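Local coordinates for protein DnaJ homolog subfamily C member 3 (Mus musculus, PDB 3IEG) that acts as a J-domain co-chaperone in the unfolded protein response of the endoplasmic reticulum, restraining GCN2 kinase and binding misfolded proteins through the TPR domain that forms this chain, at residues Ala22-His27 with Arg42-Phe47; Gln230-Leu234 with Val260-Glu264; Tyr322-Ile326 with Ala349-Leu353; Val272-Glu276 with Met301-Asn307. One frame throughout, in Å; residues are numbered along the deposited sequence.

Contact 1 (Ala22-His27 with Arg42-Phe47); sequences ALSQFH and RRATVF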
loop_
_atom_site.group_PDB
_atom_site.type_symbol
_atom_site.label_atom_id
_atom_site.label_comp_id
_atom_site.label_asym_id
_atom_site.label_seq_id
_atom_site.Cartn_x
_atom_site.Cartn_y
_atom_site.Cartn_z
ATOM N N ALA A 22 15.631 -32.916 0.962
ATOM C CA ALA A 22 17.035 -32.514 1.123
ATOM C C ALA A 22 17.194 -31.670 2.377
ATOM O O ALA A 22 18.067 -31.944 3.202
ATOM C CB ALA A 22 17.538 -31.771 -0.092
ATOM N N LEU A 23 16.315 -30.680 2.538
ATOM C CA LEU A 23 16.331 -29.833 3.721
ATOM C C LEU A 23 16.304 -30.649 5.003
ATOM O O LEU A 23 17.056 -30.363 5.935
ATOM C CB LEU A 23 15.164 -28.845 3.717
ATOM C CG LEU A 23 15.103 -27.815 4.850
ATOM C CD1 LEU A 23 16.349 -26.951 4.818
ATOM C CD2 LEU A 23 13.867 -26.945 4.748
ATOM N N SER A 24 15.448 -31.666 5.031
ATOM C CA SER A 24 15.256 -32.508 6.205
ATOM C C SER A 24 16.562 -33.208 6.604
ATOM O O SER A 24 16.929 -33.235 7.784
ATOM C CB SER A 24 14.154 -33.532 5.930
ATOM O OG SER A 24 13.302 -33.709 7.049
ATOM N N GLN A 25 17.265 -33.740 5.605
ATOM C CA GLN A 25 18.543 -34.416 5.806
ATOM C C GLN A 25 19.629 -33.475 6.332
ATOM O O GLN A 25 20.398 -33.830 7.236
ATOM C CB GLN A 25 19.023 -35.032 4.493
ATOM C CG GLN A 25 18.195 -36.215 3.994
ATOM C CD GLN A 25 18.150 -37.368 4.983
ATOM O OE1 GLN A 25 17.079 -37.884 5.299
ATOM N NE2 GLN A 25 19.307 -37.766 5.480
ATOM N N PHE A 26 19.690 -32.277 5.758
ATOM C CA PHE A 26 20.676 -31.294 6.169
ATOM C C PHE A 26 20.376 -30.741 7.572
ATOM O O PHE A 26 21.309 -30.415 8.307
ATOM C CB PHE A 26 20.813 -30.176 5.129
ATOM C CG PHE A 26 21.355 -30.634 3.792
ATOM C CD1 PHE A 26 20.939 -30.017 2.616
ATOM C CD2 PHE A 26 22.279 -31.678 3.705
ATOM C CE1 PHE A 26 21.446 -30.431 1.373
ATOM C CE2 PHE A 26 22.785 -32.103 2.473
ATOM C CZ PHE A 26 22.370 -31.475 1.303
ATOM N N HIS A 27 19.090 -30.641 7.928
ATOM C CA HIS A 27 18.676 -30.326 9.297
ATOM C C HIS A 27 19.211 -31.374 10.282
ATOM O O HIS A 27 19.822 -31.043 11.293
ATOM C CB HIS A 27 17.145 -30.267 9.412
ATOM C CG HIS A 27 16.577 -28.882 9.329
ATOM N ND1 HIS A 27 15.564 -28.544 8.454
ATOM C CD2 HIS A 27 16.869 -27.755 10.018
ATOM C CE1 HIS A 27 15.258 -27.268 8.604
ATOM N NE2 HIS A 27 16.042 -26.763 9.541
ATOM N N ARG A 42 25.285 -26.755 3.139
ATOM C CA ARG A 42 24.339 -27.564 2.387
ATOM C C ARG A 42 22.904 -27.125 2.641
ATOM O O ARG A 42 22.113 -26.949 1.689
ATOM C CB ARG A 42 24.512 -29.044 2.702
ATOM C CG ARG A 42 25.882 -29.607 2.344
ATOM C CD ARG A 42 26.208 -29.450 0.870
ATOM N NE ARG A 42 27.467 -30.112 0.549
ATOM C CZ ARG A 42 28.245 -29.787 -0.476
ATOM N NH1 ARG A 42 27.917 -28.786 -1.288
ATOM N NH2 ARG A 42 29.364 -30.456 -0.679
ATOM N N ARG A 43 22.574 -26.921 3.914
ATOM C CA ARG A 43 21.262 -26.414 4.260
ATOM C C ARG A 43 21.003 -25.063 3.614
ATOM O O ARG A 43 19.901 -24.801 3.171
ATOM C CB ARG A 43 21.071 -26.321 5.766
ATOM C CG ARG A 43 19.605 -26.135 6.146
ATOM C CD ARG A 43 19.351 -26.311 7.630
ATOM N NE ARG A 43 19.944 -25.230 8.402
ATOM C CZ ARG A 43 20.153 -25.273 9.709
ATOM N NH1 ARG A 43 19.812 -26.350 10.401
ATOM N NH2 ARG A 43 20.703 -24.233 10.321
ATOM N N ALA A 44 22.015 -24.211 3.543
ATOM C CA ALA A 44 21.803 -22.897 2.952
ATOM C C ALA A 44 21.572 -22.946 1.441
ATOM O O ALA A 44 20.787 -22.150 0.911
ATOM C CB ALA A 44 22.941 -21.947 3.292
ATOM N N THR A 45 22.253 -23.854 0.742
ATOM C CA THR A 45 22.037 -23.977 -0.709
ATOM C C THR A 45 20.625 -24.491 -0.994
ATOM O O THR A 45 20.034 -24.108 -1.997
ATOM C CB THR A 45 23.115 -24.818 -1.451
ATOM O OG1 THR A 45 23.117 -26.159 -0.958
ATOM C CG2 THR A 45 24.496 -24.232 -1.250
ATOM N N VAL A 46 20.077 -25.320 -0.103
ATOM C CA VAL A 46 18.663 -25.751 -0.217
ATOM C C VAL A 46 17.672 -24.591 -0.042
ATOM O O VAL A 46 16.852 -24.358 -0.928
ATOM C CB VAL A 46 18.301 -26.985 0.682
ATOM C CG1 VAL A 46 16.817 -27.188 0.749
ATOM C CG2 VAL A 46 18.934 -28.242 0.131
ATOM N N PHE A 47 17.752 -23.860 1.069
ATOM C CA PHE A 47 16.991 -22.606 1.214
ATOM C C PHE A 47 17.165 -21.687 -0.012
ATOM O O PHE A 47 16.202 -21.070 -0.479
ATOM C CB PHE A 47 17.369 -21.842 2.494
ATOM C CG PHE A 47 16.866 -22.474 3.781
ATOM C CD1 PHE A 47 17.728 -22.655 4.859
ATOM C CD2 PHE A 47 15.533 -22.881 3.925
ATOM C CE1 PHE A 47 17.279 -23.228 6.063
ATOM C CE2 PHE A 47 15.081 -23.465 5.123
ATOM C CZ PHE A 47 15.963 -23.632 6.199
#

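Contact 2 (Gln230-Leu234 with Val260-Glu264); sequences QVKKL and VMKTE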
loop_
_atom_site.group_PDB
_atom_site.type_symbol
_atom_site.label_atom_id
_atom_site.label_comp_id
_atom_site.label_asym_id
_atom_site.label_seq_id
_atom_site.Cartn_x
_atom_site.Cartn_y
_atom_site.Cartn_z
ATOM N N GLN A 230 -10.377 8.367 16.917
ATOM C CA GLN A 230 -10.915 9.331 15.958
ATOM C C GLN A 230 -11.619 8.651 14.781
ATOM O O GLN A 230 -12.771 8.965 14.503
ATOM C CB GLN A 230 -9.824 10.282 15.467
ATOM C CG GLN A 230 -10.243 11.202 14.329
ATOM C CD GLN A 230 -11.180 12.324 14.764
ATOM O OE1 GLN A 230 -11.558 12.418 15.933
ATOM N NE2 GLN A 230 -11.554 13.185 13.822
ATOM N N VAL A 231 -10.946 7.724 14.099
ATOM C CA VAL A 231 -11.580 7.031 12.971
ATOM C C VAL A 231 -12.741 6.182 13.428
ATOM O O VAL A 231 -13.752 6.150 12.758
ATOM C CB VAL A 231 -10.634 6.111 12.113
ATOM C CG1 VAL A 231 -10.422 6.679 10.724
ATOM C CG2 VAL A 231 -9.327 5.772 12.823
ATOM N N LYS A 232 -12.593 5.489 14.560
ATOM C CA LYS A 232 -13.663 4.626 15.071
ATOM C C LYS A 232 -14.970 5.417 15.169
ATOM O O LYS A 232 -15.991 4.987 14.609
ATOM C CB LYS A 232 -13.298 4.005 16.414
ATOM C CG LYS A 232 -14.011 2.705 16.716
ATOM C CD LYS A 232 -13.837 2.333 18.179
ATOM C CE LYS A 232 -14.933 1.422 18.687
ATOM N NZ LYS A 232 -14.675 0.021 18.286
ATOM N N LYS A 233 -14.910 6.578 15.833
ATOM C CA LYS A 233 -16.051 7.489 15.955
ATOM C C LYS A 233 -16.540 8.015 14.605
ATOM O O LYS A 233 -17.723 7.926 14.290
ATOM C CB LYS A 233 -15.703 8.681 16.846
ATOM C CG LYS A 233 -15.729 8.401 18.351
ATOM C CD LYS A 233 -15.201 9.612 19.159
ATOM C CE LYS A 233 -16.070 10.858 18.937
ATOM N NZ LYS A 233 -15.714 11.947 19.891
ATOM N N LEU A 234 -15.627 8.569 13.817
ATOM C CA LEU A 234 -15.970 9.120 12.527
ATOM C C LEU A 234 -16.597 8.058 11.642
ATOM O O LEU A 234 -17.504 8.345 10.868
ATOM C CB LEU A 234 -14.727 9.697 11.866
ATOM C CG LEU A 234 -14.837 10.704 10.713
ATOM C CD1 LEU A 234 -14.699 10.003 9.388
ATOM C CD2 LEU A 234 -16.091 11.599 10.760
ATOM N N VAL A 260 -20.919 14.394 11.616
ATOM C CA VAL A 260 -19.765 13.889 10.863
ATOM C C VAL A 260 -18.809 15.025 10.474
ATOM O O VAL A 260 -17.606 14.895 10.647
ATOM C CB VAL A 260 -20.196 13.048 9.632
ATOM C CG1 VAL A 260 -19.017 12.773 8.699
ATOM C CG2 VAL A 260 -20.819 11.748 10.083
HETATM N N MSE A 261 -19.348 16.137 9.981
HETATM C CA MSE A 261 -18.538 17.326 9.690
HETATM C C MSE A 261 -18.019 18.036 10.936
HETATM O O MSE A 261 -16.963 18.655 10.902
HETATM C CB MSE A 261 -19.322 18.312 8.851
HETATM C CG MSE A 261 -19.528 17.848 7.438
HETATM SE SE MSE A 261 -20.909 18.880 6.533
HETATM C CE MSE A 261 -20.184 20.697 6.764
ATOM N N LYS A 262 -18.774 17.965 12.026
ATOM C CA LYS A 262 -18.317 18.498 13.294
ATOM C C LYS A 262 -17.041 17.752 13.695
ATOM O O LYS A 262 -15.996 18.371 13.906
ATOM C CB LYS A 262 -19.392 18.327 14.368
ATOM C CG LYS A 262 -19.733 19.599 15.145
ATOM C CD LYS A 262 -20.833 20.409 14.438
ATOM C CE LYS A 262 -21.505 21.417 15.373
ATOM N NZ LYS A 262 -20.593 22.548 15.733
ATOM N N THR A 263 -17.125 16.422 13.762
ATOM C CA THR A 263 -16.020 15.608 14.270
ATOM C C THR A 263 -14.803 15.481 13.328
ATOM O O THR A 263 -13.732 15.045 13.758
ATOM C CB THR A 263 -16.495 14.267 14.953
ATOM O OG1 THR A 263 -15.909 13.123 14.316
ATOM C CG2 THR A 263 -17.973 14.132 14.906
ATOM N N GLU A 264 -14.954 15.897 12.071
ATOM C CA GLU A 264 -13.802 16.078 11.185
ATOM C C GLU A 264 -13.966 17.263 10.236
ATOM O O GLU A 264 -14.322 17.074 9.080
ATOM C CB GLU A 264 -13.480 14.802 10.401
ATOM C CG GLU A 264 -12.224 14.912 9.532
ATOM C CD GLU A 264 -11.039 15.498 10.279
ATOM O OE1 GLU A 264 -10.569 14.858 11.237
ATOM O OE2 GLU A 264 -10.586 16.604 9.916
#

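Contact 3 (Tyr322-Ile326 with Ala349-Leu353); sequences YDEAI and AQRLL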
loop_
_atom_site.group_PDB
_atom_site.type_symbol
_atom_site.label_atom_id
_atom_site.label_comp_id
_atom_site.label_asym_id
_atom_site.label_seq_id
_atom_site.Cartn_x
_atom_site.Cartn_y
_atom_site.Cartn_z
ATOM N N TYR A 322 -39.311 22.112 -14.835
ATOM C CA TYR A 322 -38.977 20.993 -15.706
ATOM C C TYR A 322 -37.718 21.223 -16.550
ATOM O O TYR A 322 -36.910 20.309 -16.723
ATOM C CB TYR A 322 -40.182 20.643 -16.588
ATOM C CG TYR A 322 -41.450 20.319 -15.803
ATOM C CD1 TYR A 322 -42.548 21.181 -15.817
ATOM C CD2 TYR A 322 -41.544 19.148 -15.044
ATOM C CE1 TYR A 322 -43.712 20.881 -15.090
ATOM C CE2 TYR A 322 -42.696 18.840 -14.313
ATOM C CZ TYR A 322 -43.777 19.706 -14.338
ATOM O OH TYR A 322 -44.911 19.389 -13.615
ATOM N N ASP A 323 -37.560 22.448 -17.053
ATOM C CA ASP A 323 -36.406 22.843 -17.872
ATOM C C ASP A 323 -35.070 22.622 -17.159
ATOM O O ASP A 323 -34.111 22.131 -17.759
ATOM C CB ASP A 323 -36.531 24.312 -18.310
ATOM C CG ASP A 323 -37.428 24.498 -19.537
ATOM O OD1 ASP A 323 -38.462 23.801 -19.666
ATOM O OD2 ASP A 323 -37.093 25.361 -20.378
ATOM N N GLU A 324 -35.026 22.991 -15.880
ATOM C CA GLU A 324 -33.829 22.849 -15.054
ATOM C C GLU A 324 -33.577 21.391 -14.683
ATOM O O GLU A 324 -32.427 20.965 -14.552
ATOM C CB GLU A 324 -33.949 23.694 -13.787
ATOM C CG GLU A 324 -33.744 25.191 -13.993
ATOM C CD GLU A 324 -35.039 25.953 -14.269
ATOM O OE1 GLU A 324 -36.066 25.329 -14.628
ATOM O OE2 GLU A 324 -35.022 27.194 -14.127
ATOM N N ALA A 325 -34.660 20.635 -14.518
ATOM C CA ALA A 325 -34.572 19.223 -14.178
ATOM C C ALA A 325 -33.942 18.436 -15.314
ATOM O O ALA A 325 -33.031 17.647 -15.068
ATOM C CB ALA A 325 -35.937 18.662 -13.820
ATOM N N ILE A 326 -34.401 18.657 -16.550
ATOM C CA ILE A 326 -33.850 17.928 -17.698
ATOM C C ILE A 326 -32.399 18.329 -17.965
ATOM O O ILE A 326 -31.561 17.483 -18.268
ATOM C CB ILE A 326 -34.731 18.009 -19.010
ATOM C CG1 ILE A 326 -34.487 19.303 -19.811
ATOM C CG2 ILE A 326 -36.222 17.711 -18.719
ATOM C CD1 ILE A 326 -35.690 20.255 -19.941
ATOM N N ALA A 349 -38.996 13.167 -16.401
ATOM C CA ALA A 349 -39.031 14.628 -16.401
ATOM C C ALA A 349 -39.675 15.166 -17.675
ATOM O O ALA A 349 -40.384 16.168 -17.643
ATOM C CB ALA A 349 -37.624 15.191 -16.237
ATOM N N GLN A 350 -39.421 14.475 -18.785
ATOM C CA GLN A 350 -39.965 14.821 -20.084
ATOM C C GLN A 350 -41.463 14.545 -20.181
ATOM O O GLN A 350 -42.185 15.311 -20.812
ATOM C CB GLN A 350 -39.214 14.077 -21.180
ATOM C CG GLN A 350 -37.844 14.657 -21.497
ATOM C CD GLN A 350 -36.977 13.710 -22.323
ATOM O OE1 GLN A 350 -37.368 12.571 -22.607
ATOM N NE2 GLN A 350 -35.792 14.177 -22.709
ATOM N N ARG A 351 -41.923 13.454 -19.565
ATOM C CA ARG A 351 -43.358 13.132 -19.518
ATOM C C ARG A 351 -44.130 14.145 -18.675
ATOM O O ARG A 351 -45.205 14.602 -19.072
ATOM C CB ARG A 351 -43.599 11.708 -18.996
ATOM C CG ARG A 351 -43.633 10.638 -20.084
ATOM C CD ARG A 351 -43.850 9.217 -19.517
ATOM N NE ARG A 351 -42.596 8.563 -19.122
ATOM C CZ ARG A 351 -42.194 8.364 -17.862
ATOM N NH1 ARG A 351 -42.943 8.756 -16.832
ATOM N NH2 ARG A 351 -41.031 7.764 -17.632
ATOM N N LEU A 352 -43.568 14.496 -17.520
ATOM C CA LEU A 352 -44.165 15.493 -16.645
ATOM C C LEU A 352 -44.258 16.854 -17.327
ATOM O O LEU A 352 -45.291 17.520 -17.240
ATOM C CB LEU A 352 -43.392 15.599 -15.331
ATOM C CG LEU A 352 -43.558 14.466 -14.319
ATOM C CD1 LEU A 352 -42.394 14.494 -13.347
ATOM C CD2 LEU A 352 -44.878 14.563 -13.581
ATOM N N LEU A 353 -43.181 17.244 -18.008
ATOM C CA LEU A 353 -43.128 18.476 -18.793
ATOM C C LEU A 353 -44.256 18.524 -19.822
ATOM O O LEU A 353 -45.007 19.504 -19.866
ATOM C CB LEU A 353 -41.757 18.603 -19.470
ATOM C CG LEU A 353 -41.250 19.840 -20.240
ATOM C CD1 LEU A 353 -41.339 19.626 -21.757
ATOM C CD2 LEU A 353 -41.882 21.194 -19.797
#

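Contact 4 (Val272-Glu276 with Met301-Asn307); sequences VRSKE and MEPDNVN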
loop_
_atom_site.group_PDB
_atom_site.type_symbol
_atom_site.label_atom_id
_atom_site.label_comp_id
_atom_site.label_asym_id
_atom_site.label_seq_id
_atom_site.Cartn_x
_atom_site.Cartn_y
_atom_site.Cartn_z
ATOM N N VAL A 272 -17.340 17.632 1.994
ATOM C CA VAL A 272 -17.861 17.503 0.617
ATOM C C VAL A 272 -18.747 16.263 0.451
ATOM O O VAL A 272 -19.839 16.338 -0.120
ATOM C CB VAL A 272 -16.728 17.458 -0.455
ATOM C CG1 VAL A 272 -17.320 17.446 -1.843
ATOM C CG2 VAL A 272 -15.789 18.648 -0.310
ATOM N N ARG A 273 -18.270 15.132 0.960
ATOM C CA ARG A 273 -18.996 13.880 0.858
ATOM C C ARG A 273 -20.244 13.923 1.728
ATOM O O ARG A 273 -21.291 13.428 1.323
ATOM C CB ARG A 273 -18.101 12.705 1.250
ATOM C CG ARG A 273 -18.268 11.463 0.392
ATOM C CD ARG A 273 -17.486 11.563 -0.920
ATOM N NE ARG A 273 -18.256 12.286 -1.918
ATOM C CZ ARG A 273 -17.763 13.181 -2.760
ATOM N NH1 ARG A 273 -16.481 13.494 -2.753
ATOM N NH2 ARG A 273 -18.572 13.779 -3.608
ATOM N N SER A 274 -20.129 14.531 2.910
ATOM C CA SER A 274 -21.273 14.702 3.810
ATOM C C SER A 274 -22.336 15.609 3.209
ATOM O O SER A 274 -23.526 15.302 3.286
ATOM C CB SER A 274 -20.840 15.231 5.174
ATOM O OG SER A 274 -20.102 14.238 5.868
ATOM N N LYS A 275 -21.908 16.712 2.604
ATOM C CA LYS A 275 -22.826 17.617 1.934
ATOM C C LYS A 275 -23.567 16.908 0.813
ATOM O O LYS A 275 -24.781 17.067 0.681
ATOM C CB LYS A 275 -22.100 18.852 1.405
ATOM C CG LYS A 275 -22.026 20.017 2.398
ATOM C CD LYS A 275 -21.418 21.254 1.729
ATOM C CE LYS A 275 -21.117 22.367 2.737
ATOM N NZ LYS A 275 -20.726 23.626 2.032
ATOM N N GLU A 276 -22.849 16.101 0.031
ATOM C CA GLU A 276 -23.483 15.326 -1.031
ATOM C C GLU A 276 -24.632 14.450 -0.498
ATOM O O GLU A 276 -25.724 14.436 -1.060
ATOM C CB GLU A 276 -22.460 14.469 -1.775
ATOM C CG GLU A 276 -23.065 13.760 -2.980
ATOM C CD GLU A 276 -22.272 12.561 -3.457
ATOM O OE1 GLU A 276 -21.070 12.733 -3.754
ATOM O OE2 GLU A 276 -22.860 11.458 -3.577
HETATM N N MSE A 301 -18.485 22.879 -6.160
HETATM C CA MSE A 301 -17.195 22.229 -5.965
HETATM C C MSE A 301 -16.984 21.045 -6.895
HETATM O O MSE A 301 -15.862 20.785 -7.313
HETATM C CB MSE A 301 -17.029 21.787 -4.519
HETATM C CG MSE A 301 -17.096 22.933 -3.530
HETATM SE SE MSE A 301 -17.272 22.286 -1.692
HETATM C CE MSE A 301 -18.079 23.901 -0.863
ATOM N N GLU A 302 -18.051 20.326 -7.219
ATOM C CA GLU A 302 -17.938 19.168 -8.094
ATOM C C GLU A 302 -18.968 19.236 -9.209
ATOM O O GLU A 302 -19.990 18.559 -9.141
ATOM C CB GLU A 302 -18.107 17.869 -7.300
ATOM C CG GLU A 302 -17.071 17.629 -6.209
ATOM C CD GLU A 302 -17.142 16.227 -5.635
ATOM O OE1 GLU A 302 -16.324 15.908 -4.748
ATOM O OE2 GLU A 302 -18.007 15.440 -6.069
ATOM N N PRO A 303 -18.706 20.046 -10.251
ATOM C CA PRO A 303 -19.694 20.221 -11.326
ATOM C C PRO A 303 -20.165 18.923 -11.985
ATOM O O PRO A 303 -21.223 18.912 -12.610
ATOM C CB PRO A 303 -18.957 21.105 -12.346
ATOM C CG PRO A 303 -17.501 20.989 -11.988
ATOM C CD PRO A 303 -17.489 20.841 -10.499
ATOM N N ASP A 304 -19.404 17.841 -11.834
ATOM C CA ASP A 304 -19.737 16.577 -12.502
ATOM C C ASP A 304 -20.334 15.496 -11.597
ATOM O O ASP A 304 -20.575 14.379 -12.064
ATOM C CB ASP A 304 -18.513 16.013 -13.238
ATOM C CG ASP A 304 -18.090 16.873 -14.427
ATOM O OD1 ASP A 304 -18.953 17.217 -15.273
ATOM O OD2 ASP A 304 -16.882 17.197 -14.519
ATOM N N ASN A 305 -20.566 15.818 -10.320
ATOM C CA ASN A 305 -21.153 14.869 -9.355
ATOM C C ASN A 305 -22.529 14.361 -9.793
ATOM O O ASN A 305 -23.531 15.065 -9.664
ATOM C CB ASN A 305 -21.230 15.489 -7.949
ATOM C CG ASN A 305 -21.642 14.481 -6.869
ATOM O OD1 ASN A 305 -22.592 13.714 -7.031
ATOM N ND2 ASN A 305 -20.932 14.501 -5.751
ATOM N N VAL A 306 -22.561 13.132 -10.302
ATOM C CA VAL A 306 -23.780 12.539 -10.854
ATOM C C VAL A 306 -24.927 12.480 -9.826
ATOM O O VAL A 306 -26.060 12.867 -10.141
ATOM C CB VAL A 306 -23.498 11.143 -11.481
ATOM C CG1 VAL A 306 -24.765 10.529 -12.073
ATOM C CG2 VAL A 306 -22.425 11.250 -12.553
ATOM N N ASN A 307 -24.627 12.014 -8.609
ATOM C CA ASN A 307 -25.623 11.913 -7.526
ATOM C C ASN A 307 -26.295 13.250 -7.206
ATOM O O ASN A 307 -27.519 13.321 -7.046
ATOM C CB ASN A 307 -24.995 11.344 -6.248
ATOM C CG ASN A 307 -24.548 9.900 -6.395
ATOM O OD1 ASN A 307 -25.132 9.124 -7.149
ATOM N ND2 ASN A 307 -23.509 9.531 -5.654
#

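Contact 1 (Ala22-His27 with Arg42-Phe47)
Phe26 drives its ring from helix 19-32 against the backbone of helix 37-50, where the CB of Arg42 sits over the middle of one face, on a line only 5° from the ring normal. With CG anti to the carbonyl carbon (chi1 -65°), the ring is directed across the interface and its edge meets Val46, Phe26 CE1 lying 3.6 Å from Val46 CG2. The same methyl takes Ala22 CB at 3.8 Å, while Val46 CG1 rests 3.8 Å from Leu23 CB, and Val46 is thus wedged between successive turns of the facing helix. Leu23 carries the packing onward: its CD1 lies over the face of Phe47, displaced toward the rim and 3.6 Å from CZ. An alanine in place of Phe26 would probably open a gap beside Val46 and leave the Arg42 methylene without the ring face it covers.

Away from this apolar core the contact slackens. No hydrogen bond crosses it, and at the margin the CD of Arg43 merely lies over one face of the partly exposed His27, 4.0 Å from the ring centroid. The guanidinium, turned well out of the imidazole plane, makes its salt bridge with Asp59 of helix 53-66 instead, and the Arg42 guanidinium extends out past the interface. The two segments run nearly antiparallel, their axes 9.0 Å apart, as successive helices do in a tetratricopeptide repeat array; this pair joins TPR 1 to TPR 2, the two repeats that form the hydrophobic groove for misfolded proteins.

Contact 2 (Gln230-Leu234 with Val260-Glu264)
In the tetratricopeptide-repeat solenoid at TPR 7, Gln230 and Leu234 of helix 222-246 meet Val260 and Thr263 at the C-terminal end of helix 250-263, and Glu264 just after it, Gln230 through polar bonds and Leu234 through a methyl. Gln230 starts with CG anti to the backbone N (chi1 172°) and then bends at chi2, which swings the terminal amide across to the other segment. There NE2 donates to the main-chain O of Thr263 at 2.9 Å, with an N-H...O angle of 153°; the acceptor lies in the plane of the amide. A second, weak bond runs from Gln230 NE2 to Glu264 OE1 at 3.2 Å, the amide and carboxylate standing almost perpendicular. Tyr199 OH is hydrogen-bonded to both Gln230 NE2 and Glu264 OE1, tying the two side chains together from a third helix.

One turn beyond Gln230, the buried Leu234 touches through CD2, which lies 3.6 Å from Val260 O and makes an apolar contact with Val260 CG1 at 3.8 Å. Thr263 OG1 and Glu264 CB are also near this methyl. The other carboxylate oxygen, Glu264 OE2, accepts from the backbone N of Val267, so this buried acid is held at both oxygens. Helix 268-284 packs alongside, with Tyr270 against Leu234 and Glu264 and Ser274 against Val260; from the preceding helix 204-217, His204 touches Leu234.

Contact 3 (Tyr322-Ile326 with Ala349-Leu353)
Tyr322, Leu353 and Ile326 contribute most of the surface buried here, and the first two lie against each other. The tyrosine ring is laid flat on the backbone of helix 340-357: Leu353 CA stands over its face, 4.1 Å from the centroid and toward the rim, in a CH-pi contact, with the carbonyl carbon of Leu352 over the same face. Farther out along the ring, Tyr322 CE2 touches Leu352 CB at 3.5 Å. Leu353 meets the root of the tyrosine too, its CD2 being 3.7 Å from Tyr322 CB. Leu317 of helix 306-318 also touches Tyr322.

The segments are antiparallel to within about 15°, with axes 9.6 Å apart and no hydrogen bond between them: the last helix of TPR 9 is packed by a further helix, 340-357. That helix overlaps a region considered, by similarity, a flexible linker, yet it is ordered in this crystal.

One turn along from the tyrosine, Ile326 has CG1 between its backbone N and carbonyl carbon (chi1 82°), which turns the CG2 branch onto Ala349, 3.8 Å from its CB.

Contact 4 (Val272-Glu276 with Met301-Asn307)
Bends at chi2 (81°) and chi3 (-84°) fold Arg273 back from a start pointing away from the partner segment, bringing its guanidinium to Glu302. Glu276, with CG anti to its backbone N (chi1 -174°), reaches straight across toward Asn305 and Asn307. Arg273 takes the Glu302 carboxylate end-on with two nitrogens: NH1 lies 3.1 Å from OE1 on the syn side, and NH2 is 3.0 Å from OE2. The same NH2 forms a salt bridge to Glu276 OE1 at 2.7 Å, within its own helix, and Glu269 gives NH1 a second partner.

Asn305 ND2 donates to Glu276 OE1 at 2.7 Å, arriving from above the carboxylate plane, and also to Glu302 OE2 at 3.1 Å. Asn305 is the N-cap of helix 306-318, with OD1 accepting from Ala308 N. The other oxygen, Glu276 OE2, receives Asn307 ND2 at 2.9 Å.

A lysine in place of Glu276 would probably leave Asn307 ND2 without its acceptor and Asn305 ND2 with Glu302 alone, and set a second positive charge beside Arg273, itself short of one carboxylate. The two acids stand 4.7 Å apart, Glu276 OE1 to Glu302 OE2; the Arg273-Glu276-Glu302 salt-bridge network, together with the Asn305 amide, probably eases their repulsion while fixing the type I turn of Glu302 to Asn305, which leads into helix 306-318, to helix 268-284.

How the contacts relate
Contacts 2, 4 and 3 follow one another along the C-terminal half of the superhelix, while contact 1 stands apart near the N-terminus. Contacts 2 and 4 touch, their centres about 19 Å apart: Val260 CG1 lies 3.4 Å from Ser274 OG, where helices 250-263 and 268-284 succeed each other. Contact 3 comes next, its centre about 22 Å from that of contact 4 and the nearest atoms about 10 Å away, linked through helices 306-318 and 322-333. Contact 1 lies across the chain's centre from the others, about 54 Å from contact 2 and 77 Å from contact 3 between centres; it alone belongs to the repeats that bind misfolded proteins.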